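Local structure of putative sugar binding protein (Geobacillus stearothermophilus, 6GUQ) at residues A30-L35 with A86-I91; Q94-A99 with L163-Q168; G245-P250 with V265-Y270. The protein probably serves as the extracellular sugar-binding component of a bacterial uptake system, holding a hexose such as glucose or galactose in the cleft between its two lobes. All coordinates share one frame; numbering follows the deposited sequence.

Contact 1. Residues A30-L35 with A86-I91; sequences AYHFVL and AKVDGI
H32 and D89 meet where two neighbouring parallel strands of a periplasmic-binding-protein lobe, 32-36 and 90-93, come together at their N-terminal ends. The D89 side chain reaches back to the start of strand 32-36: OD2 accepts the backbone N-H of H32, with H32 N to D89 OD2 2.6 Å and 172° at the hydrogen. The donor comes to the anti side of the carboxylate, somewhat out of its plane. In return D89 N donates to H32 O at 2.9 Å, so the two residues grip each other through one backbone and one side-chain bond. With CG of D89 beside its own backbone N (chi1 -48°), the carboxylate plane stands nearly at right angles to the Y31 and F33 rings; OD2 meets the edge of the Y31 ring at CD1, while CB of D89 approaches F33 CE1 obliquely.

The H32 imidazole takes another course. Its CG is anti to the backbone N (chi1 177°), which turns the ring edge to V88, where CD2 lies 3.3 Å from V88 CG1. The ring also touches D62 and E64 of the adjoining strand 62-65.

Farther along, V34 N donates to G90 O at 3.2 Å. V34 and I91 form a parallel bridge with CA atoms 5.1 Å apart, and their side chains lie side by side, pointing the same way from one face of the sheet. F33 lies on the other face, where its side chain touches M280 of helix 269-284. On the V34 side, CG1 does the touching: it lies 4.1 Å from V88 CG2 and 3.4 Å from I91 CG1.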
ATOM      1  N   ALA A  30      13.037  29.329  -3.886  1.00 74.17           N
ATOM      2  CA  ALA A  30      12.870  28.243  -2.908  1.00 82.63           C
ATOM      3  C   ALA A  30      11.716  27.300  -3.295  1.00 76.81           C
ATOM      4  O   ALA A  30      10.555  27.703  -3.313  1.00 75.39           O
ATOM      5  CB  ALA A  30      12.652  28.818  -1.523  1.00 77.35           C
ATOM      6  N   TYR A  31      12.048  26.046  -3.603  1.00 73.18           N
ATOM      7  CA  TYR A  31      11.086  25.132  -4.214  1.00 76.13           C
ATOM      8  C   TYR A  31      10.024  24.679  -3.216  1.00 75.02           C
ATOM      9  O   TYR A  31      10.321  24.341  -2.065  1.00 74.88           O
ATOM     10  CB  TYR A  31      11.802  23.900  -4.776  1.00 75.65           C
ATOM     11  CG  TYR A  31      12.485  24.099  -6.112  1.00 70.79           C
ATOM     12  CD1 TYR A  31      11.739  24.355  -7.257  1.00 71.02           C
ATOM     13  CD2 TYR A  31      13.866  23.999  -6.239  1.00 72.95           C
ATOM     14  CE1 TYR A  31      12.344  24.532  -8.483  1.00 69.52           C
ATOM     15  CE2 TYR A  31      14.492  24.176  -7.470  1.00 71.47           C
ATOM     16  CZ  TYR A  31      13.719  24.443  -8.593  1.00 70.82           C
ATOM     17  OH  TYR A  31      14.313  24.625  -9.834  1.00 65.80           O
ATOM     18  N   HIS A  32       8.808  24.606  -3.719  1.00 74.13           N
ATOM     19  CA  HIS A  32       7.671  24.210  -2.949  1.00 76.18           C
ATOM     20  C   HIS A  32       6.920  23.045  -3.530  1.00 74.01           C
ATOM     21  O   HIS A  32       6.304  23.158  -4.545  1.00 73.69           O
ATOM     22  CB  HIS A  32       6.716  25.378  -2.829  1.00 76.65           C
ATOM     23  CG  HIS A  32       5.462  25.053  -2.092  1.00 85.89           C
ATOM     24  ND1 HIS A  32       5.396  25.014  -0.722  1.00 90.81           N
ATOM     25  CD2 HIS A  32       4.224  24.745  -2.531  1.00 90.44           C
ATOM     26  CE1 HIS A  32       4.176  24.689  -0.347  1.00 84.44           C
ATOM     27  NE2 HIS A  32       3.445  24.522  -1.427  1.00 88.46           N
ATOM     28  N   PHE A  33       6.996  21.908  -2.881  1.00 72.39           N
ATOM     29  CA  PHE A  33       6.241  20.735  -3.307  1.00 70.90           C
ATOM     30  C   PHE A  33       5.228  20.299  -2.255  1.00 72.29           C
ATOM     31  O   PHE A  33       5.347  20.604  -1.066  1.00 75.52           O
ATOM     32  CB  PHE A  33       7.129  19.521  -3.635  1.00 67.38           C
ATOM     33  CG  PHE A  33       8.377  19.829  -4.405  1.00 67.63           C
ATOM     34  CD1 PHE A  33       8.312  20.533  -5.594  1.00 68.43           C
ATOM     35  CD2 PHE A  33       9.600  19.300  -4.014  1.00 65.70           C
ATOM     36  CE1 PHE A  33       9.455  20.793  -6.336  1.00 66.57           C
ATOM     37  CE2 PHE A  33      10.754  19.552  -4.763  1.00 69.42           C
ATOM     38  CZ  PHE A  33      10.675  20.304  -5.926  1.00 60.95           C
ATOM     39  N   VAL A  34       4.238  19.547  -2.727  1.00 62.88           N
ATOM     40  CA  VAL A  34       3.157  19.017  -1.915  1.00 71.10           C
ATOM     41  C   VAL A  34       3.110  17.497  -2.061  1.00 69.20           C
ATOM     42  O   VAL A  34       3.201  16.969  -3.178  1.00 64.41           O
ATOM     43  CB  VAL A  34       1.813  19.661  -2.311  1.00 70.65           C
ATOM     44  CG1 VAL A  34       1.669  19.642  -3.794  1.00 71.13           C
ATOM     45  CG2 VAL A  34       0.645  18.908  -1.678  1.00 68.73           C
ATOM     46  N   LEU A  35       2.984  16.797  -0.929  1.00 68.09           N
ATOM     47  CA  LEU A  35       2.803  15.348  -0.912  1.00 64.95           C
ATOM     48  C   LEU A  35       1.446  15.039  -0.285  1.00 66.17           C
ATOM     49  O   LEU A  35       1.170  15.451   0.854  1.00 59.65           O
ATOM     50  CB  LEU A  35       3.923  14.654  -0.131  1.00 61.71           C
ATOM     51  CG  LEU A  35       3.662  13.205   0.295  1.00 67.82           C
ATOM     52  CD1 LEU A  35       3.523  12.290  -0.922  1.00 63.34           C
ATOM     53  CD2 LEU A  35       4.770  12.705   1.192  1.00 68.65           C
ATOM     54  N   ALA A  86      -2.375  26.636  -6.620  1.00 85.93           N
ATOM     55  CA  ALA A  86      -1.710  27.419  -5.584  1.00 86.61           C
ATOM     56  C   ALA A  86      -0.203  27.576  -5.808  1.00 90.47           C
ATOM     57  O   ALA A  86       0.573  27.575  -4.851  1.00 95.27           O
ATOM     58  CB  ALA A  86      -1.970  26.804  -4.211  1.00 83.37           C
ATOM     59  N   LYS A  87       0.246  27.709  -7.056  1.00 88.14           N
ATOM     60  CA  LYS A  87       1.614  28.134  -7.371  1.00 94.78           C
ATOM     61  C   LYS A  87       2.669  27.044  -7.112  1.00 91.85           C
ATOM     62  O   LYS A  87       3.843  27.246  -7.460  1.00 96.94           O
ATOM     63  CB  LYS A  87       1.965  29.447  -6.627  1.00101.61           C
ATOM     64  CG  LYS A  87       3.414  29.675  -6.119  1.00102.96           C
ATOM     65  CD  LYS A  87       3.502  30.760  -5.037  1.00101.29           C
ATOM     66  CE  LYS A  87       4.938  31.259  -4.863  1.00100.83           C
ATOM     67  NZ  LYS A  87       5.276  32.395  -5.783  1.00100.90           N
ATOM     68  N   VAL A  88       2.279  25.861  -6.622  1.00 86.54           N
ATOM     69  CA  VAL A  88       3.261  24.851  -6.230  1.00 82.93           C
ATOM     70  C   VAL A  88       4.072  24.371  -7.444  1.00 80.15           C
ATOM     71  O   VAL A  88       3.579  24.328  -8.579  1.00 79.82           O
ATOM     72  CB  VAL A  88       2.569  23.668  -5.527  1.00 81.79           C
ATOM     73  CG1 VAL A  88       1.589  24.173  -4.467  1.00 78.07           C
ATOM     74  CG2 VAL A  88       1.892  22.733  -6.542  1.00 78.56           C
ATOM     75  N   ASP A  89       5.333  23.990  -7.190  1.00 75.60           N
ATOM     76  CA  ASP A  89       6.260  23.601  -8.252  1.00 73.60           C
ATOM     77  C   ASP A  89       6.162  22.129  -8.641  1.00 72.08           C
ATOM     78  O   ASP A  89       6.549  21.769  -9.760  1.00 67.00           O
ATOM     79  CB  ASP A  89       7.704  23.911  -7.836  1.00 72.52           C
ATOM     80  CG  ASP A  89       7.862  25.312  -7.266  1.00 77.63           C
ATOM     81  OD1 ASP A  89       7.415  26.284  -7.921  1.00 81.57           O
ATOM     82  OD2 ASP A  89       8.459  25.442  -6.173  1.00 77.73           O
ATOM     83  N   GLY A  90       5.687  21.269  -7.747  1.00 72.07           N
ATOM     84  CA  GLY A  90       5.519  19.862  -8.069  1.00 70.31           C
ATOM     85  C   GLY A  90       4.610  19.164  -7.076  1.00 66.36           C
ATOM     86  O   GLY A  90       4.582  19.529  -5.896  1.00 63.69           O
ATOM     87  N   ILE A  91       3.881  18.149  -7.540  1.00 63.47           N
ATOM     88  CA  ILE A  91       2.893  17.443  -6.734  1.00 63.34           C
ATOM     89  C   ILE A  91       3.241  15.961  -6.718  1.00 63.75           C
ATOM     90  O   ILE A  91       3.439  15.355  -7.780  1.00 63.39           O
ATOM     91  CB  ILE A  91       1.472  17.669  -7.275  1.00 61.67           C
ATOM     92  CG1 ILE A  91       1.108  19.150  -7.156  1.00 60.84           C
ATOM     93  CG2 ILE A  91       0.474  16.786  -6.546  1.00 63.84           C
ATOM     94  CD1 ILE A  91      -0.317  19.465  -7.540  1.00 68.67           C
TER

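Contact 2. Residues Q94-A99 with L163-Q168; sequences QGLTEA and LTAAHQ. With BGC (beta-D-glucopyranose), chain B.
The sugar-binding cleft brings together Q94 and H167, one from the loop after strand 90-93 and the other from the first turn of helix 166-179. Their side chains cross obliquely with amide and ring planes 85° apart, and both polar ends turn to O3 of the bound glucose. H167 NE2 donates to BGC O3 at 2.6 Å, the hydroxyl lying at the edge of the imidazole near its plane. Q94 NE2 is 3.1 Å from the same O3, but its hydrogen bonds go to E38 and D119, two further residues of the sugar site. With H167 CG between the backbone N and the carbonyl carbon (chi1 57°), the ring is placed with NE2 at O3 and CE1 beside L96 CD1. Q168 NE2 lies over one ring face, 3.4 Å above the plane.

In this periplasmic-binding-protein fold the ligand lies between two lobes, and here loop 94-97 meets the N-terminal end of helix 166-179, for which A165 is the N-cap residue. A166 N donates to L96 O at 2.8 Å, with 139° at the hydrogen, which ties the beginning of that helix to the opposing loop. Beside this bond, the CD1 branch of L96 reaches both A165 CB, at 4.0 Å, and H167 CE1, at 3.7 Å, approaching the imidazole obliquely. Near the outer end, T97 CG2 lies 3.8 Å from T164 O.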
ATOM      1  N   GLN A  94      -0.434   9.505  -4.888  1.00 53.50           N
ATOM      2  CA  GLN A  94      -0.882   8.229  -5.429  1.00 56.40           C
ATOM      3  C   GLN A  94      -1.687   8.441  -6.703  1.00 58.59           C
ATOM      4  O   GLN A  94      -2.396   9.438  -6.857  1.00 59.35           O
ATOM      5  CB  GLN A  94      -1.789   7.484  -4.437  1.00 56.63           C
ATOM      6  CG  GLN A  94      -1.136   6.708  -3.320  1.00 56.91           C
ATOM      7  CD  GLN A  94      -2.180   6.310  -2.243  1.00 65.54           C
ATOM      8  OE1 GLN A  94      -2.917   7.164  -1.739  1.00 62.65           O
ATOM      9  NE2 GLN A  94      -2.256   5.020  -1.919  1.00 54.92           N
ATOM     10  N   GLY A  95      -1.621   7.458  -7.595  1.00 57.51           N
ATOM     11  CA  GLY A  95      -2.486   7.437  -8.757  1.00 59.14           C
ATOM     12  C   GLY A  95      -3.586   6.429  -8.541  1.00 60.90           C
ATOM     13  O   GLY A  95      -3.626   5.372  -9.180  1.00 61.38           O
ATOM     14  N   LEU A  96      -4.507   6.794  -7.648  1.00 67.72           N
ATOM     15  CA  LEU A  96      -5.322   5.820  -6.927  1.00 64.41           C
ATOM     16  C   LEU A  96      -6.248   5.038  -7.851  1.00 68.04           C
ATOM     17  O   LEU A  96      -6.310   3.808  -7.776  1.00 72.07           O
ATOM     18  CB  LEU A  96      -6.115   6.532  -5.844  1.00 59.78           C
ATOM     19  CG  LEU A  96      -6.335   5.702  -4.592  1.00 70.13           C
ATOM     20  CD1 LEU A  96      -5.179   4.728  -4.362  1.00 64.49           C
ATOM     21  CD2 LEU A  96      -6.481   6.654  -3.429  1.00 66.55           C
ATOM     22  N   THR A  97      -6.998   5.727  -8.708  1.00 68.06           N
ATOM     23  CA  THR A  97      -7.893   5.060  -9.643  1.00 68.50           C
ATOM     24  C   THR A  97      -7.706   5.629 -11.041  1.00 70.86           C
ATOM     25  O   THR A  97      -7.561   6.845 -11.217  1.00 71.44           O
ATOM     26  CB  THR A  97      -9.367   5.200  -9.240  1.00 69.94           C
ATOM     27  OG1 THR A  97      -9.886   6.412  -9.790  1.00 76.44           O
ATOM     28  CG2 THR A  97      -9.531   5.233  -7.718  1.00 69.72           C
ATOM     29  N   GLU A  98      -7.742   4.735 -12.035  1.00 71.29           N
ATOM     30  CA  GLU A  98      -7.483   5.119 -13.417  1.00 67.76           C
ATOM     31  C   GLU A  98      -8.556   6.060 -13.956  1.00 71.47           C
ATOM     32  O   GLU A  98      -8.248   6.964 -14.738  1.00 76.56           O
ATOM     33  CB  GLU A  98      -7.367   3.858 -14.292  1.00 67.06           C
ATOM     34  CG  GLU A  98      -7.245   4.118 -15.804  1.00 81.44           C
ATOM     35  CD  GLU A  98      -6.757   2.901 -16.609  1.00 87.37           C
ATOM     36  OE1 GLU A  98      -6.594   3.024 -17.845  1.00 84.24           O
ATOM     37  OE2 GLU A  98      -6.532   1.825 -16.017  1.00 88.38           O
ATOM     38  N   ALA A  99      -9.806   5.885 -13.546  1.00 72.29           N
ATOM     39  CA  ALA A  99     -10.883   6.678 -14.123  1.00 73.42           C
ATOM     40  C   ALA A  99     -10.914   8.108 -13.592  1.00 72.87           C
ATOM     41  O   ALA A  99     -11.313   9.024 -14.325  1.00 69.78           O
ATOM     42  CB  ALA A  99     -12.227   5.995 -13.859  1.00 75.61           C
ATOM     43  N   LEU A 163     -11.775  -2.217  -3.369  1.00 60.51           N
ATOM     44  CA  LEU A 163     -11.851  -2.919  -4.642  1.00 60.88           C
ATOM     45  C   LEU A 163     -11.594  -2.005  -5.834  1.00 63.68           C
ATOM     46  O   LEU A 163     -11.552  -2.490  -6.969  1.00 60.03           O
ATOM     47  CB  LEU A 163     -13.222  -3.572  -4.795  1.00 60.68           C
ATOM     48  CG  LEU A 163     -13.566  -4.722  -3.839  1.00 62.25           C
ATOM     49  CD1 LEU A 163     -15.067  -4.944  -3.834  1.00 51.72           C
ATOM     50  CD2 LEU A 163     -12.832  -6.002  -4.213  1.00 55.74           C
ATOM     51  N   THR A 164     -11.440  -0.700  -5.596  1.00 62.79           N
ATOM     52  CA  THR A 164     -11.263   0.296  -6.641  1.00 65.54           C
ATOM     53  C   THR A 164      -9.866   0.901  -6.655  1.00 64.32           C
ATOM     54  O   THR A 164      -9.466   1.455  -7.676  1.00 69.47           O
ATOM     55  CB  THR A 164     -12.290   1.430  -6.472  1.00 68.71           C
ATOM     56  OG1 THR A 164     -12.203   1.966  -5.141  1.00 70.58           O
ATOM     57  CG2 THR A 164     -13.708   0.911  -6.704  1.00 61.21           C
ATOM     58  N   ALA A 165      -9.134   0.829  -5.547  1.00 64.68           N
ATOM     59  CA  ALA A 165      -7.765   1.311  -5.514  1.00 60.53           C
ATOM     60  C   ALA A 165      -6.883   0.420  -6.384  1.00 64.27           C
ATOM     61  O   ALA A 165      -7.008  -0.812  -6.378  1.00 62.01           O
ATOM     62  CB  ALA A 165      -7.254   1.353  -4.069  1.00 61.21           C
ATOM     63  N   ALA A 166      -5.988   1.061  -7.147  1.00 61.58           N
ATOM     64  CA  ALA A 166      -5.268   0.360  -8.207  1.00 58.86           C
ATOM     65  C   ALA A 166      -4.195  -0.562  -7.643  1.00 55.20           C
ATOM     66  O   ALA A 166      -3.946  -1.644  -8.191  1.00 55.20           O
ATOM     67  CB  ALA A 166      -4.650   1.373  -9.175  1.00 61.64           C
ATOM     68  N   HIS A 167      -3.534  -0.142  -6.561  1.00 53.80           N
ATOM     69  CA  HIS A 167      -2.520  -0.994  -5.951  1.00 56.65           C
ATOM     70  C   HIS A 167      -3.153  -2.192  -5.268  1.00 55.79           C
ATOM     71  O   HIS A 167      -2.594  -3.297  -5.320  1.00 52.07           O
ATOM     72  CB  HIS A 167      -1.632  -0.196  -4.973  1.00 54.60           C
ATOM     73  CG  HIS A 167      -2.371   0.510  -3.864  1.00 59.20           C
ATOM     74  ND1 HIS A 167      -3.667   0.977  -3.981  1.00 56.83           N
ATOM     75  CD2 HIS A 167      -1.952   0.882  -2.627  1.00 55.34           C
ATOM     76  CE1 HIS A 167      -4.018   1.580  -2.857  1.00 56.28           C
ATOM     77  NE2 HIS A 167      -2.991   1.547  -2.026  1.00 53.02           N
ATOM     78  N   GLN A 168      -4.330  -1.996  -4.667  1.00 56.04           N
ATOM     79  CA  GLN A 168      -5.036  -3.093  -4.020  1.00 51.02           C
ATOM     80  C   GLN A 168      -5.431  -4.156  -5.036  1.00 54.40           C
ATOM     81  O   GLN A 168      -5.212  -5.353  -4.815  1.00 55.63           O
ATOM     82  CB  GLN A 168      -6.265  -2.552  -3.287  1.00 54.37           C
ATOM     83  CG  GLN A 168      -5.943  -1.583  -2.189  1.00 52.01           C
ATOM     84  CD  GLN A 168      -4.992  -2.184  -1.177  1.00 56.90           C
ATOM     85  OE1 GLN A 168      -5.393  -2.981  -0.322  1.00 55.74           O
ATOM     86  NE2 GLN A 168      -3.726  -1.808  -1.267  1.00 55.35           N
TER
HETATM   87  C2  BGC B 401      -0.394   0.817   1.049  1.00 56.84           C
HETATM   88  C3  BGC B 401      -0.953   2.196   1.125  1.00 56.91           C
HETATM   89  C4  BGC B 401      -2.192   2.179   1.964  1.00 56.37           C
HETATM   90  C5  BGC B 401      -1.903   1.688   3.365  1.00 57.40           C
HETATM   91  C6  BGC B 401      -3.213   1.604   4.091  1.00 58.33           C
HETATM   92  C1  BGC B 401      -0.148   0.210   2.421  1.00 55.20           C
HETATM   93  O1  BGC B 401       0.075  -1.123   2.271  1.00 52.10           O
HETATM   94  O2  BGC B 401       0.857   0.754   0.334  1.00 50.30           O
HETATM   95  O3  BGC B 401      -1.413   2.575  -0.190  1.00 49.09           O
HETATM   96  O4  BGC B 401      -2.775   3.474   2.098  1.00 57.67           O
HETATM   97  O5  BGC B 401      -1.317   0.351   3.333  1.00 58.97           O
HETATM   98  O6  BGC B 401      -2.950   1.360   5.439  1.00 54.82           O

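Contact 3. Residues G245-P250 with V265-Y270; sequences GFDTLP and VVQEPY. With BGC (beta-D-glucopyranose), chain B.
At the C-terminal ends of strands 242-246 and 263-266, the two parallel strands of a beta-alpha-beta unit crossed over by helix 250-258, Q267 reaches across to D247. Backbone bonds set the register round the F246-V265 bridge: V265 N donates to G245 O at 2.9 Å, and D247 N donates to V265 O at 2.6 Å.

The apolar part is a CH-pi contact, with V265 CB over the centre of the F246 ring, 3.7 Å from the centroid and 2° off the normal. The two valine methyls spread over the same face, CG1 toward CE2 and CG2 toward CE1. A leucine in place of F246 would probably lose this flat seat, leaving V265 without its aromatic mate and the Q267 amide without the ring edge beside it.

Polar side chains form the sugar-binding end. Q267 has CG anti to the carbonyl carbon (chi1 -62°) and runs extended beyond it, which carries NE2 to D247. There NE2 donates to the syn lone pair of D247 OD1 at 2.7 Å, the oxygen lying nearly in the amide plane. Q267 OE1 is held by T133, which helps fix the amide's rotation. One water accepts from T248 OG1 and Q267 N and donates to D247 OD1. The remaining carboxylate oxygen, D247 OD2, accepts from glucose O1 at 2.6 Å. Beside it, Q267 NE2 donates to BGC O2 at 3.1 Å, almost straight at 174°.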
ATOM      1  N   GLY A 245       0.108 -10.798   5.849  1.00 49.61           N
ATOM      2  CA  GLY A 245      -0.345  -9.445   5.577  1.00 52.97           C
ATOM      3  C   GLY A 245       0.686  -8.594   4.866  1.00 57.39           C
ATOM      4  O   GLY A 245       1.615  -9.124   4.245  1.00 55.20           O
ATOM      5  N   PHE A 246       0.548  -7.271   4.967  1.00 57.90           N
ATOM      6  CA  PHE A 246       1.438  -6.321   4.311  1.00 53.18           C
ATOM      7  C   PHE A 246       2.119  -5.432   5.342  1.00 56.38           C
ATOM      8  O   PHE A 246       1.583  -5.176   6.428  1.00 58.19           O
ATOM      9  CB  PHE A 246       0.679  -5.437   3.306  1.00 52.32           C
ATOM     10  CG  PHE A 246       0.952  -5.777   1.866  1.00 54.62           C
ATOM     11  CD1 PHE A 246       0.387  -6.908   1.288  1.00 50.04           C
ATOM     12  CD2 PHE A 246       1.774  -4.957   1.082  1.00 53.37           C
ATOM     13  CE1 PHE A 246       0.636  -7.229  -0.049  1.00 53.67           C
ATOM     14  CE2 PHE A 246       2.035  -5.266  -0.261  1.00 49.76           C
ATOM     15  CZ  PHE A 246       1.476  -6.401  -0.828  1.00 53.74           C
ATOM     16  N   ASP A 247       3.324  -4.986   4.990  1.00 56.73           N
ATOM     17  CA  ASP A 247       4.068  -3.958   5.713  1.00 59.39           C
ATOM     18  C   ASP A 247       4.540  -4.409   7.092  1.00 63.70           C
ATOM     19  O   ASP A 247       4.273  -5.541   7.518  1.00 60.51           O
ATOM     20  CB  ASP A 247       3.229  -2.683   5.801  1.00 54.45           C
ATOM     21  CG  ASP A 247       2.887  -2.134   4.417  1.00 62.32           C
ATOM     22  OD1 ASP A 247       3.847  -1.839   3.639  1.00 63.85           O
ATOM     23  OD2 ASP A 247       1.673  -2.021   4.098  1.00 59.22           O
ATOM     24  N   THR A 248       5.251  -3.518   7.791  1.00 62.86           N
ATOM     25  CA  THR A 248       6.002  -3.862   8.991  1.00 59.08           C
ATOM     26  C   THR A 248       5.731  -2.885  10.133  1.00 59.00           C
ATOM     27  O   THR A 248       6.619  -2.620  10.949  1.00 61.86           O
ATOM     28  CB  THR A 248       7.496  -3.913   8.686  1.00 62.47           C
ATOM     29  OG1 THR A 248       7.890  -2.675   8.077  1.00 67.75           O
ATOM     30  CG2 THR A 248       7.835  -5.086   7.732  1.00 60.88           C
ATOM     31  N   LEU A 249       4.517  -2.328  10.206  1.00 59.35           N
ATOM     32  CA  LEU A 249       4.094  -1.518  11.343  1.00 62.37           C
ATOM     33  C   LEU A 249       4.369  -2.267  12.642  1.00 69.44           C
ATOM     34  O   LEU A 249       4.355  -3.504  12.649  1.00 65.92           O
ATOM     35  CB  LEU A 249       2.606  -1.183  11.238  1.00 64.95           C
ATOM     36  CG  LEU A 249       2.163  -0.312  10.072  1.00 65.16           C
ATOM     37  CD1 LEU A 249       0.673  -0.008  10.160  1.00 62.47           C
ATOM     38  CD2 LEU A 249       2.982   0.963  10.080  1.00 65.59           C
ATOM     39  N   PRO A 250       4.598  -1.559  13.759  1.00 74.61           N
ATOM     40  CA  PRO A 250       5.011  -2.246  15.006  1.00 69.31           C
ATOM     41  C   PRO A 250       4.145  -3.432  15.410  1.00 70.33           C
ATOM     42  O   PRO A 250       4.674  -4.504  15.757  1.00 65.48           O
ATOM     43  CB  PRO A 250       4.942  -1.119  16.047  1.00 67.12           C
ATOM     44  CG  PRO A 250       5.227   0.115  15.267  1.00 75.11           C
ATOM     45  CD  PRO A 250       4.594  -0.091  13.908  1.00 73.08           C
ATOM     46  N   VAL A 265       4.496  -8.951   3.752  1.00 58.01           N
ATOM     47  CA  VAL A 265       5.158  -8.365   2.593  1.00 55.57           C
ATOM     48  C   VAL A 265       5.788  -7.042   3.004  1.00 54.20           C
ATOM     49  O   VAL A 265       5.083  -6.095   3.365  1.00 56.37           O
ATOM     50  CB  VAL A 265       4.162  -8.164   1.444  1.00 53.42           C
ATOM     51  CG1 VAL A 265       4.846  -7.507   0.260  1.00 56.60           C
ATOM     52  CG2 VAL A 265       3.539  -9.479   1.061  1.00 58.04           C
ATOM     53  N   VAL A 266       7.114  -6.968   2.930  1.00 58.13           N
ATOM     54  CA  VAL A 266       7.845  -5.751   3.276  1.00 65.51           C
ATOM     55  C   VAL A 266       7.623  -4.670   2.224  1.00 58.64           C
ATOM     56  O   VAL A 266       7.593  -4.955   1.023  1.00 60.71           O
ATOM     57  CB  VAL A 266       9.341  -6.077   3.414  1.00 64.77           C
ATOM     58  CG1 VAL A 266      10.177  -4.825   3.258  1.00 64.50           C
ATOM     59  CG2 VAL A 266       9.614  -6.778   4.729  1.00 68.17           C
ATOM     60  N   GLN A 267       7.473  -3.419   2.668  1.00 61.07           N
ATOM     61  CA  GLN A 267       7.608  -2.249   1.800  1.00 56.86           C
ATOM     62  C   GLN A 267       8.598  -1.278   2.419  1.00 60.22           C
ATOM     63  O   GLN A 267       9.040  -1.441   3.561  1.00 65.08           O
ATOM     64  CB  GLN A 267       6.286  -1.519   1.561  1.00 59.43           C
ATOM     65  CG  GLN A 267       5.234  -2.337   0.873  1.00 59.55           C
ATOM     66  CD  GLN A 267       4.108  -1.494   0.316  1.00 58.44           C
ATOM     67  OE1 GLN A 267       4.112  -1.145  -0.866  1.00 58.63           O
ATOM     68  NE2 GLN A 267       3.135  -1.151   1.167  1.00 53.75           N
ATOM     69  N   GLU A 268       8.936  -0.243   1.652  1.00 68.05           N
ATOM     70  CA  GLU A 268       9.908   0.767   2.059  1.00 64.79           C
ATOM     71  C   GLU A 268       9.252   2.145   2.029  1.00 63.48           C
ATOM     72  O   GLU A 268       9.542   2.964   1.146  1.00 63.15           O
ATOM     73  CB  GLU A 268      11.145   0.720   1.165  1.00 65.89           C
ATOM     74  CG  GLU A 268      11.995  -0.531   1.341  1.00 66.84           C
ATOM     75  CD  GLU A 268      12.498  -0.700   2.774  1.00 77.20           C
ATOM     76  OE1 GLU A 268      12.596  -1.862   3.257  1.00 78.73           O
ATOM     77  OE2 GLU A 268      12.797   0.335   3.416  1.00 77.13           O
ATOM     78  N   PRO A 269       8.362   2.436   2.986  1.00 64.48           N
ATOM     79  CA  PRO A 269       7.663   3.733   2.942  1.00 61.33           C
ATOM     80  C   PRO A 269       8.577   4.923   3.191  1.00 60.67           C
ATOM     81  O   PRO A 269       8.382   5.977   2.574  1.00 58.54           O
ATOM     82  CB  PRO A 269       6.585   3.586   4.027  1.00 63.29           C
ATOM     83  CG  PRO A 269       7.110   2.538   4.942  1.00 63.28           C
ATOM     84  CD  PRO A 269       7.888   1.585   4.091  1.00 63.86           C
ATOM     85  N   TYR A 270       9.577   4.791   4.066  1.00 61.05           N
ATOM     86  CA  TYR A 270      10.515   5.887   4.272  1.00 61.99           C
ATOM     87  C   TYR A 270      11.328   6.148   3.006  1.00 66.56           C
ATOM     88  O   TYR A 270      11.420   7.294   2.535  1.00 62.09           O
ATOM     89  CB  TYR A 270      11.443   5.586   5.459  1.00 59.51           C
ATOM     90  CG  TYR A 270      12.476   6.676   5.746  1.00 66.23           C
ATOM     91  CD1 TYR A 270      13.654   6.772   4.995  1.00 72.63           C
ATOM     92  CD2 TYR A 270      12.279   7.606   6.766  1.00 65.28           C
ATOM     93  CE1 TYR A 270      14.598   7.768   5.245  1.00 69.42           C
ATOM     94  CE2 TYR A 270      13.219   8.607   7.027  1.00 68.83           C
ATOM     95  CZ  TYR A 270      14.373   8.680   6.260  1.00 69.88           C
ATOM     96  OH  TYR A 270      15.304   9.655   6.519  1.00 67.30           O
TER
HETATM   97  C2  BGC B 401      -0.394   0.817   1.049  1.00 56.84           C
HETATM   98  C3  BGC B 401      -0.953   2.196   1.125  1.00 56.91           C
HETATM   99  C4  BGC B 401      -2.192   2.179   1.964  1.00 56.37           C
HETATM  100  C5  BGC B 401      -1.903   1.688   3.365  1.00 57.40           C
HETATM  101  C6  BGC B 401      -3.213   1.604   4.091  1.00 58.33           C
HETATM  102  C1  BGC B 401      -0.148   0.210   2.421  1.00 55.20           C
HETATM  103  O1  BGC B 401       0.075  -1.123   2.271  1.00 52.10           O
HETATM  104  O2  BGC B 401       0.857   0.754   0.334  1.00 50.30           O
HETATM  105  O3  BGC B 401      -1.413   2.575  -0.190  1.00 49.09           O
HETATM  106  O4  BGC B 401      -2.775   3.474   2.098  1.00 57.67           O
HETATM  107  O5  BGC B 401      -1.317   0.351   3.333  1.00 58.97           O
HETATM  108  O6  BGC B 401      -2.950   1.360   5.439  1.00 54.82           O
HETATM  109  O   HOH W   1       6.628  -1.869   5.352  1.00 60.76           O

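How the contacts relate
The three contacts follow one another along the chain, each closing before the next opens. Contact 1 pairs strands of one lobe, 32-36 and 90-93, and contact 3 strands of the other, 242-246 and 263-266, with centres about 28 Å apart. Contact 2 continues directly from contact 1, although their centres are about 23 Å apart, and joins the loop after strand 90-93 in one lobe to the start of helix 166-179 in the other. Contacts 2 and 3 do not touch, their nearest atoms being about 7 Å apart, yet both reach the glucose, consistent with a ligand enclosed between the lobes. Contact 1 does not touch the sugar; its V34 side chain is about 11 Å from that of W45.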